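Local coordinates for protein H127A/Y244A mutant of alginate lyase AlyC3 in complex with dimannuronate (Psychromonas sp., PDB 7C8F) that probably cleaves alginate by beta-elimination as a PL7-family lyase, here an engineered double mutant holding a dimannuronate, at residues Y57-K62 / A66-M71; V162-V167 / V224-D229. All blocks are in the same frame, centred on the assembly; numbering follows the deposited sequence.

Interaction 1: Y57-K62 / A66-M71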
ATOM      1  N   TYR B  57      22.998  30.120   1.297  1.00 22.18           N
ATOM      2  CA  TYR B  57      22.894  28.686   1.545  1.00 19.40           C
ATOM      3  C   TYR B  57      22.649  27.871   0.278  1.00 20.00           C
ATOM      4  O   TYR B  57      22.688  26.637   0.339  1.00 18.38           O
ATOM      5  CB  TYR B  57      21.759  28.389   2.537  1.00 23.27           C
ATOM      6  CG  TYR B  57      21.936  28.987   3.918  1.00 27.82           C
ATOM      7  CD1 TYR B  57      22.916  28.521   4.782  1.00 54.34           C
ATOM      8  CD2 TYR B  57      21.108  30.012   4.359  1.00 69.36           C
ATOM      9  CE1 TYR B  57      23.072  29.065   6.047  1.00 57.03           C
ATOM     10  CE2 TYR B  57      21.257  30.562   5.621  1.00 55.86           C
ATOM     11  CZ  TYR B  57      22.239  30.083   6.461  1.00 60.24           C
ATOM     12  OH  TYR B  57      22.387  30.627   7.718  1.00 51.88           O
ATOM     13  N   PHE B  58      22.413  28.522  -0.862  1.00 19.21           N
ATOM     14  CA  PHE B  58      22.052  27.842  -2.108  1.00 16.78           C
ATOM     15  C   PHE B  58      22.608  28.699  -3.242  1.00 17.19           C
ATOM     16  O   PHE B  58      22.016  29.727  -3.596  1.00 18.51           O
ATOM     17  CB  PHE B  58      20.538  27.673  -2.232  1.00 17.43           C
ATOM     18  CG  PHE B  58      20.098  27.019  -3.525  1.00 16.13           C
ATOM     19  CD1 PHE B  58      20.323  25.663  -3.743  1.00 18.46           C
ATOM     20  CD2 PHE B  58      19.480  27.756  -4.522  1.00 18.40           C
ATOM     21  CE1 PHE B  58      19.931  25.060  -4.930  1.00 19.04           C
ATOM     22  CE2 PHE B  58      19.085  27.153  -5.710  1.00 19.28           C
ATOM     23  CZ  PHE B  58      19.314  25.803  -5.912  1.00 16.67           C
ATOM     24  N   TYR B  59      23.719  28.271  -3.822  1.00 17.89           N
ATOM     25  CA  TYR B  59      24.383  29.072  -4.840  1.00 17.33           C
ATOM     26  C   TYR B  59      25.330  28.180  -5.620  1.00 19.04           C
ATOM     27  O   TYR B  59      25.577  27.024  -5.251  1.00 18.80           O
ATOM     28  CB  TYR B  59      25.129  30.258  -4.205  1.00 20.96           C
ATOM     29  CG  TYR B  59      26.266  29.858  -3.275  1.00 22.97           C
ATOM     30  CD1 TYR B  59      26.028  29.572  -1.935  1.00 20.83           C
ATOM     31  CD2 TYR B  59      27.572  29.777  -3.744  1.00 22.61           C
ATOM     32  CE1 TYR B  59      27.071  29.204  -1.085  1.00 22.15           C
ATOM     33  CE2 TYR B  59      28.619  29.421  -2.911  1.00 19.85           C
ATOM     34  CZ  TYR B  59      28.360  29.134  -1.583  1.00 22.23           C
ATOM     35  OH  TYR B  59      29.407  28.773  -0.757  1.00 27.03           O
ATOM     36  N   VAL B  60      25.888  28.728  -6.692  1.00 18.52           N
ATOM     37  CA  VAL B  60      26.963  28.078  -7.421  1.00 19.68           C
ATOM     38  C   VAL B  60      28.247  28.837  -7.132  1.00 20.34           C
ATOM     39  O   VAL B  60      28.284  30.071  -7.232  1.00 22.33           O
ATOM     40  CB  VAL B  60      26.675  27.979  -8.928  1.00 20.38           C
ATOM     41  CG1 VAL B  60      27.930  27.609  -9.670  1.00 22.30           C
ATOM     42  CG2 VAL B  60      25.609  26.921  -9.182  1.00 19.59           C
ATOM     43  N   ASP B  61      29.278  28.106  -6.726  1.00 20.59           N
ATOM     44  CA  ASP B  61      30.589  28.708  -6.524  1.00 22.30           C
ATOM     45  C   ASP B  61      31.176  29.069  -7.880  1.00 20.42           C
ATOM     46  O   ASP B  61      31.369  28.202  -8.737  1.00 23.23           O
ATOM     47  CB  ASP B  61      31.488  27.714  -5.799  1.00 20.60           C
ATOM     48  CG  ASP B  61      32.859  28.291  -5.491  1.00 34.50           C
ATOM     49  OD1 ASP B  61      33.712  28.294  -6.397  1.00 34.79           O
ATOM     50  OD2 ASP B  61      33.068  28.741  -4.351  1.00 41.21           O
ATOM     51  N   LYS B  62      31.464  30.361  -8.086  1.00 27.16           N
ATOM     52  CA  LYS B  62      31.852  30.803  -9.421  1.00 34.18           C
ATOM     53  C   LYS B  62      33.179  30.198  -9.861  1.00 25.92           C
ATOM     54  O   LYS B  62      33.394  29.988 -11.061  1.00 31.53           O
ATOM     55  CB  LYS B  62      31.886  32.331  -9.496  1.00 31.76           C
ATOM     56  CG  LYS B  62      30.513  32.986  -9.489  1.00 32.00           C
ATOM     57  CD  LYS B  62      30.611  34.460  -9.872  1.00 40.88           C
ATOM     58  CE  LYS B  62      29.249  35.062 -10.161  1.00 49.22           C
ATOM     59  NZ  LYS B  62      29.371  36.459 -10.677  1.00 44.37           N
ATOM     60  N   ALA B  66      30.650  24.433  -8.508  1.00 20.95           N
ATOM     61  CA  ALA B  66      29.885  23.470  -7.730  1.00 21.13           C
ATOM     62  C   ALA B  66      28.587  24.108  -7.264  1.00 19.40           C
ATOM     63  O   ALA B  66      28.550  25.284  -6.884  1.00 19.93           O
ATOM     64  CB  ALA B  66      30.682  23.000  -6.511  1.00 22.33           C
ATOM     65  N   LEU B  67      27.512  23.323  -7.294  1.00 17.05           N
ATOM     66  CA  LEU B  67      26.260  23.725  -6.673  1.00 20.46           C
ATOM     67  C   LEU B  67      26.370  23.462  -5.179  1.00 17.54           C
ATOM     68  O   LEU B  67      26.573  22.312  -4.754  1.00 17.15           O
ATOM     69  CB  LEU B  67      25.105  22.940  -7.291  1.00 18.67           C
ATOM     70  CG  LEU B  67      23.711  23.240  -6.743  1.00 18.16           C
ATOM     71  CD1 LEU B  67      23.369  24.734  -6.890  1.00 18.18           C
ATOM     72  CD2 LEU B  67      22.672  22.371  -7.449  1.00 19.58           C
ATOM     73  N   VAL B  68      26.254  24.513  -4.377  1.00 17.37           N
ATOM     74  CA  VAL B  68      26.514  24.457  -2.944  1.00 17.19           C
ATOM     75  C   VAL B  68      25.201  24.511  -2.183  1.00 19.11           C
ATOM     76  O   VAL B  68      24.383  25.409  -2.408  1.00 17.45           O
ATOM     77  CB  VAL B  68      27.437  25.602  -2.501  1.00 17.22           C
ATOM     78  CG1 VAL B  68      27.649  25.553  -0.988  1.00 21.11           C
ATOM     79  CG2 VAL B  68      28.748  25.524  -3.270  1.00 19.66           C
ATOM     80  N   PHE B  69      24.994  23.540  -1.292  1.00 17.48           N
ATOM     81  CA  PHE B  69      23.900  23.550  -0.333  1.00 16.32           C
ATOM     82  C   PHE B  69      24.475  23.637   1.074  1.00 16.32           C
ATOM     83  O   PHE B  69      25.356  22.847   1.435  1.00 18.13           O
ATOM     84  CB  PHE B  69      23.075  22.254  -0.397  1.00 16.12           C
ATOM     85  CG  PHE B  69      22.399  21.994  -1.712  1.00 14.65           C
ATOM     86  CD1 PHE B  69      23.087  21.405  -2.768  1.00 15.24           C
ATOM     87  CD2 PHE B  69      21.046  22.264  -1.868  1.00 15.07           C
ATOM     88  CE1 PHE B  69      22.458  21.119  -3.966  1.00 15.29           C
ATOM     89  CE2 PHE B  69      20.408  21.984  -3.067  1.00 15.95           C
ATOM     90  CZ  PHE B  69      21.103  21.410  -4.114  1.00 17.15           C
ATOM     91  N   LYS B  70      23.938  24.536   1.891  1.00 17.96           N
ATOM     92  CA  LYS B  70      24.282  24.614   3.304  1.00 16.91           C
ATOM     93  C   LYS B  70      23.017  24.702   4.144  1.00 17.63           C
ATOM     94  O   LYS B  70      21.980  25.187   3.683  1.00 18.03           O
ATOM     95  CB  LYS B  70      25.139  25.862   3.578  1.00 22.02           C
ATOM     96  CG  LYS B  70      26.441  25.886   2.782  1.00 20.35           C
ATOM     97  CD  LYS B  70      27.125  27.257   2.829  1.00 27.25           C
ATOM     98  CE  LYS B  70      28.161  27.336   3.927  1.00 46.59           C
ATOM     99  NZ  LYS B  70      28.880  28.644   3.877  1.00 49.18           N
ATOM    100  N   MET B  71      23.106  24.243   5.387  1.00 15.39           N
ATOM    101  CA  MET B  71      22.042  24.458   6.356  1.00 16.77           C
ATOM    102  C   MET B  71      22.575  24.249   7.764  1.00 18.61           C
ATOM    103  O   MET B  71      23.402  23.360   8.000  1.00 18.54           O
ATOM    104  CB  MET B  71      20.855  23.513   6.114  1.00 17.79           C
ATOM    105  CG  MET B  71      19.649  23.748   7.037  1.00 18.60           C
ATOM    106  SD  MET B  71      19.108  25.473   7.130  1.00 21.14           S
ATOM    107  CE  MET B  71      18.901  25.881   5.393  1.00 21.85           C
TER
HETATM  108  O   HOH W   1      30.249  28.151   1.654  1.00 47.45           O

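Interaction 2: V162-V167 / V224-D229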
ATOM      1  N   VAL B 162      18.353   1.999   3.702  1.00 13.57           N
ATOM      2  CA  VAL B 162      17.244   1.577   2.850  1.00 10.87           C
ATOM      3  C   VAL B 162      16.121   1.046   3.723  1.00 14.55           C
ATOM      4  O   VAL B 162      16.304   0.067   4.457  1.00 14.08           O
ATOM      5  CB  VAL B 162      17.700   0.536   1.817  1.00 13.58           C
ATOM      6  CG1 VAL B 162      16.528   0.079   0.956  1.00 15.31           C
ATOM      7  CG2 VAL B 162      18.811   1.117   0.945  1.00 15.11           C
ATOM      8  N   LYS B 163      14.953   1.680   3.636  1.00 12.67           N
ATOM      9  CA  LYS B 163      13.772   1.159   4.304  1.00 12.98           C
ATOM     10  C   LYS B 163      13.346  -0.108   3.572  1.00 13.69           C
ATOM     11  O   LYS B 163      13.171  -0.093   2.343  1.00 13.84           O
ATOM     12  CB  LYS B 163      12.692   2.243   4.233  1.00 14.35           C
ATOM     13  CG  LYS B 163      11.276   1.843   4.628  1.00 15.56           C
ATOM     14  CD  LYS B 163      11.126   1.492   6.116  1.00 14.69           C
ATOM     15  CE  LYS B 163       9.613   1.497   6.451  1.00 14.57           C
ATOM     16  NZ  LYS B 163       9.276   0.955   7.793  1.00 15.28           N
ATOM     17  N   ASN B 164      13.211  -1.219   4.314  1.00 13.41           N
ATOM     18  CA  ASN B 164      13.099  -2.554   3.734  1.00 13.36           C
ATOM     19  C   ASN B 164      11.704  -3.166   3.863  1.00 13.79           C
ATOM     20  O   ASN B 164      11.556  -4.382   3.731  1.00 16.52           O
ATOM     21  CB  ASN B 164      14.142  -3.488   4.360  1.00 14.40           C
ATOM     22  CG  ASN B 164      14.538  -4.624   3.441  1.00 17.94           C
ATOM     23  OD1 ASN B 164      14.450  -4.517   2.221  1.00 18.03           O
ATOM     24  ND2 ASN B 164      14.970  -5.730   4.030  1.00 25.82           N
ATOM     25  N   ASN B 165      10.698  -2.357   4.164  1.00 12.47           N
ATOM     26  CA  ASN B 165       9.294  -2.747   4.059  1.00 11.83           C
ATOM     27  C   ASN B 165       8.503  -1.460   3.857  1.00 12.95           C
ATOM     28  O   ASN B 165       9.084  -0.376   3.775  1.00 12.92           O
ATOM     29  CB  ASN B 165       8.849  -3.586   5.274  1.00 13.85           C
ATOM     30  CG  ASN B 165       9.010  -2.845   6.599  1.00 13.11           C
ATOM     31  OD1 ASN B 165       8.781  -1.640   6.691  1.00 15.19           O
ATOM     32  ND2 ASN B 165       9.394  -3.588   7.647  1.00 17.00           N
ATOM     33  N   ALA B 166       7.175  -1.578   3.755  1.00 13.15           N
ATOM     34  CA  ALA B 166       6.326  -0.407   3.547  1.00 14.58           C
ATOM     35  C   ALA B 166       5.498  -0.075   4.786  1.00 15.34           C
ATOM     36  O   ALA B 166       4.405   0.496   4.682  1.00 15.41           O
ATOM     37  CB  ALA B 166       5.453  -0.577   2.306  1.00 14.21           C
ATOM     38  N   VAL B 167       6.011  -0.429   5.977  1.00 14.42           N
ATOM     39  CA  VAL B 167       5.248  -0.330   7.215  1.00 14.23           C
ATOM     40  C   VAL B 167       5.486   1.020   7.870  1.00 15.68           C
ATOM     41  O   VAL B 167       6.624   1.511   7.928  1.00 16.20           O
ATOM     42  CB  VAL B 167       5.643  -1.476   8.159  1.00 16.23           C
ATOM     43  CG1 VAL B 167       4.867  -1.394   9.504  1.00 16.50           C
ATOM     44  CG2 VAL B 167       5.428  -2.800   7.473  1.00 16.77           C
ATOM     45  N   VAL B 224      24.778  -1.459  -4.833  1.00 15.46           N
ATOM     46  CA  VAL B 224      23.467  -1.826  -4.306  1.00 14.81           C
ATOM     47  C   VAL B 224      22.571  -2.214  -5.471  1.00 13.50           C
ATOM     48  O   VAL B 224      22.436  -1.447  -6.433  1.00 14.15           O
ATOM     49  CB  VAL B 224      22.824  -0.663  -3.523  1.00 17.65           C
ATOM     50  CG1 VAL B 224      21.454  -1.078  -2.975  1.00 18.42           C
ATOM     51  CG2 VAL B 224      23.734  -0.208  -2.397  1.00 20.61           C
ATOM     52  N   GLU B 225      21.933  -3.378  -5.370  1.00 14.12           N
ATOM     53  CA  GLU B 225      20.905  -3.817  -6.321  1.00 14.55           C
ATOM     54  C   GLU B 225      19.844  -4.493  -5.463  1.00 15.75           C
ATOM     55  O   GLU B 225      19.899  -5.703  -5.208  1.00 18.28           O
ATOM     56  CB  GLU B 225      21.488  -4.753  -7.367  1.00 21.61           C
ATOM     57  CG  GLU B 225      20.524  -5.114  -8.481  1.00 24.02           C
ATOM     58  CD  GLU B 225      21.229  -5.758  -9.663  1.00 68.82           C
ATOM     59  OE1 GLU B 225      22.470  -5.635  -9.762  1.00 43.69           O
ATOM     60  OE2 GLU B 225      20.540  -6.388 -10.494  1.00 81.87           O
ATOM     61  N   HIS B 226      18.892  -3.694  -4.991  1.00 16.29           N
ATOM     62  CA  HIS B 226      17.993  -4.086  -3.915  1.00 14.47           C
ATOM     63  C   HIS B 226      16.571  -4.229  -4.453  1.00 14.21           C
ATOM     64  O   HIS B 226      16.047  -3.312  -5.097  1.00 15.40           O
ATOM     65  CB  HIS B 226      18.045  -3.034  -2.816  1.00 15.67           C
ATOM     66  CG  HIS B 226      17.186  -3.352  -1.636  1.00 18.99           C
ATOM     67  ND1 HIS B 226      17.457  -4.403  -0.785  1.00 35.68           N
ATOM     68  CD2 HIS B 226      16.052  -2.777  -1.173  1.00 16.34           C
ATOM     69  CE1 HIS B 226      16.536  -4.449   0.159  1.00 42.96           C
ATOM     70  NE2 HIS B 226      15.676  -3.467  -0.050  1.00 19.46           N
ATOM     71  N   ASP B 227      15.949  -5.380  -4.199  1.00 15.69           N
ATOM     72  CA  ASP B 227      14.572  -5.637  -4.623  1.00 15.97           C
ATOM     73  C   ASP B 227      13.628  -4.795  -3.769  1.00 15.95           C
ATOM     74  O   ASP B 227      13.680  -4.857  -2.539  1.00 16.74           O
ATOM     75  CB  ASP B 227      14.290  -7.136  -4.450  1.00 16.51           C
ATOM     76  CG  ASP B 227      12.872  -7.563  -4.860  1.00 32.79           C
ATOM     77  OD1 ASP B 227      11.995  -6.717  -5.080  1.00 25.20           O
ATOM     78  OD2 ASP B 227      12.628  -8.790  -4.931  1.00 40.59           O
ATOM     79  N   ILE B 228      12.778  -3.981  -4.422  1.00 12.63           N
ATOM     80  CA  ILE B 228      11.832  -3.123  -3.710  1.00 12.42           C
ATOM     81  C   ILE B 228      10.386  -3.445  -4.079  1.00 13.66           C
ATOM     82  O   ILE B 228       9.529  -2.556  -4.085  1.00 13.05           O
ATOM     83  CB  ILE B 228      12.150  -1.629  -3.930  1.00 12.91           C
ATOM     84  CG1 ILE B 228      12.201  -1.278  -5.424  1.00 12.80           C
ATOM     85  CG2 ILE B 228      13.471  -1.271  -3.265  1.00 14.13           C
ATOM     86  CD1 ILE B 228      12.178   0.224  -5.713  1.00 13.41           C
ATOM     87  N   ASP B 229      10.105  -4.688  -4.371  1.00 13.39           N
ATOM     88  CA  ASP B 229       8.735  -5.126  -4.680  1.00 12.08           C
ATOM     89  C   ASP B 229       7.760  -4.637  -3.582  1.00 12.82           C
ATOM     90  O   ASP B 229       6.675  -4.262  -3.856  1.00 12.85           O
ATOM     91  CB  ASP B 229       8.737  -6.663  -4.764  1.00 14.42           C
ATOM     92  CG  ASP B 229       7.494  -7.293  -5.378  1.00 18.43           C
ATOM     93  OD1 ASP B 229       6.700  -6.663  -5.959  1.00 15.84           O
ATOM     94  OD2 ASP B 229       7.446  -8.485  -5.279  1.00 22.16           O
TER

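Interaction 1: Y57-K62 / A66-M71
Tyr57 to Asp61 pair with Ala66 to Lys70 as the two arms of a short beta hairpin, the segments of strands 58-60 and 67-71 running antiparallel at 157° with axes 4.7 Å apart. Tyr59 and Val68 form the hydrogen-bonded pair: Val68 N donates to Tyr59 O at 2.7 Å, while the return bond from Tyr59 N to Val68 O is longer at 3.3 Å. Lys70 N to Tyr57 O and Asp61 N to Ala66 O extend the pairing at its two ends. Phe58-Phe69 and Val60-Leu67 are non-hydrogen-bonded pairs.

Val68 lies under the Tyr59 ring, its CB 3.9 Å from the ring centroid in a CH-pi contact, with CG1 running on to the hydroxyl. The Tyr59 first torsion of 64° sets CG between the backbone N and carbonyl carbon, which folds the ring over its cross-strand neighbour. A water whose O lies 2.6 Å from Tyr59 OH also accepts from Lys70 NZ. Lys70 CB meets the edge of the Tyr57 ring, and Met71 SD stands above a face of that ring at 5.4 Å from its centroid, a distant Met-aromatic contact.

On the face opposite Tyr59 and Val68, Phe58 and Phe69 lie side by side, CE1 of Phe58 3.6 Å from CE2 of Phe69, their planes inclined at 58°. Leu67 CD1 fills in beside Val60 CG2 and the Phe58 ring.

Strand 58-60 is the outermost strand here of an antiparallel sheet, and strand 67-72 links it to strand 250-264 through backbone bonds such as Phe69 with Ala253. Beneath the Phe58, Val60, Leu67 and Phe69 face lie strand 77-82 and helix 18-25, through Val80 and Phe20.

Interaction 2: V162-V167 / V224-D229
His226 is met by two residues of the 162-167 segment, Asn164 and Val162. The polar contact comes from the Asn164 amide, whose OD1 lies at the ring edge 2.8 Å from His226 NE2; the N-H points poorly at it (119°), so the bond is weak, and amide and ring planes are turned 45° apart. NE2 has its stronger partner in the Tyr230 hydroxyl. The apolar contact is Val162 CG1 against His226 CD2 at 3.6 Å, the two side chains approaching from opposite directions. His226 chi1 of -178°, with CG anti to the backbone N, extends the imidazole across to both.

Within the segments, Asn165 and Asp227 each make an Asx turn. Asn165 OD1 takes Val167 N at 3.1 Å and also Lys163 NZ, which in addition donates to Val167 O, so the lysine ties down the turn after strand 157-163. Asp227 OD1 receives Asp229 N.

Were His226 an alanine, Asn164 OD1 and the Tyr230 hydroxyl would probably lose their NE2 partner and a gap would open beside Val162. The buried imidazole thus joins the ends of two strands through a modest polar grip backed by one apolar touch.

Both segments of interaction 1 precede those of interaction 2 in the sequence, and the centres of the two contacts lie about 31 Å apart with the middle of the chain between them, the nearest atoms about 21 Å from each other. The seven-stranded antiparallel sheet connects them: strands 58-60 and 67-72 lie at one border, and strand 221-227 is the outermost at the other. Interaction 1 joins neighbours within that sheet, whereas interaction 2 bridges it to strand 157-163 of the other, curved antiparallel sheet. This fits the beta-jelly-roll sandwich of PL7 lyases. The side chain of Met71 lies about 12 Å from a bound mannuronate and that of Val162 about 10 Å, consistent with both belonging to the scaffold rather than to the sugar-binding surface.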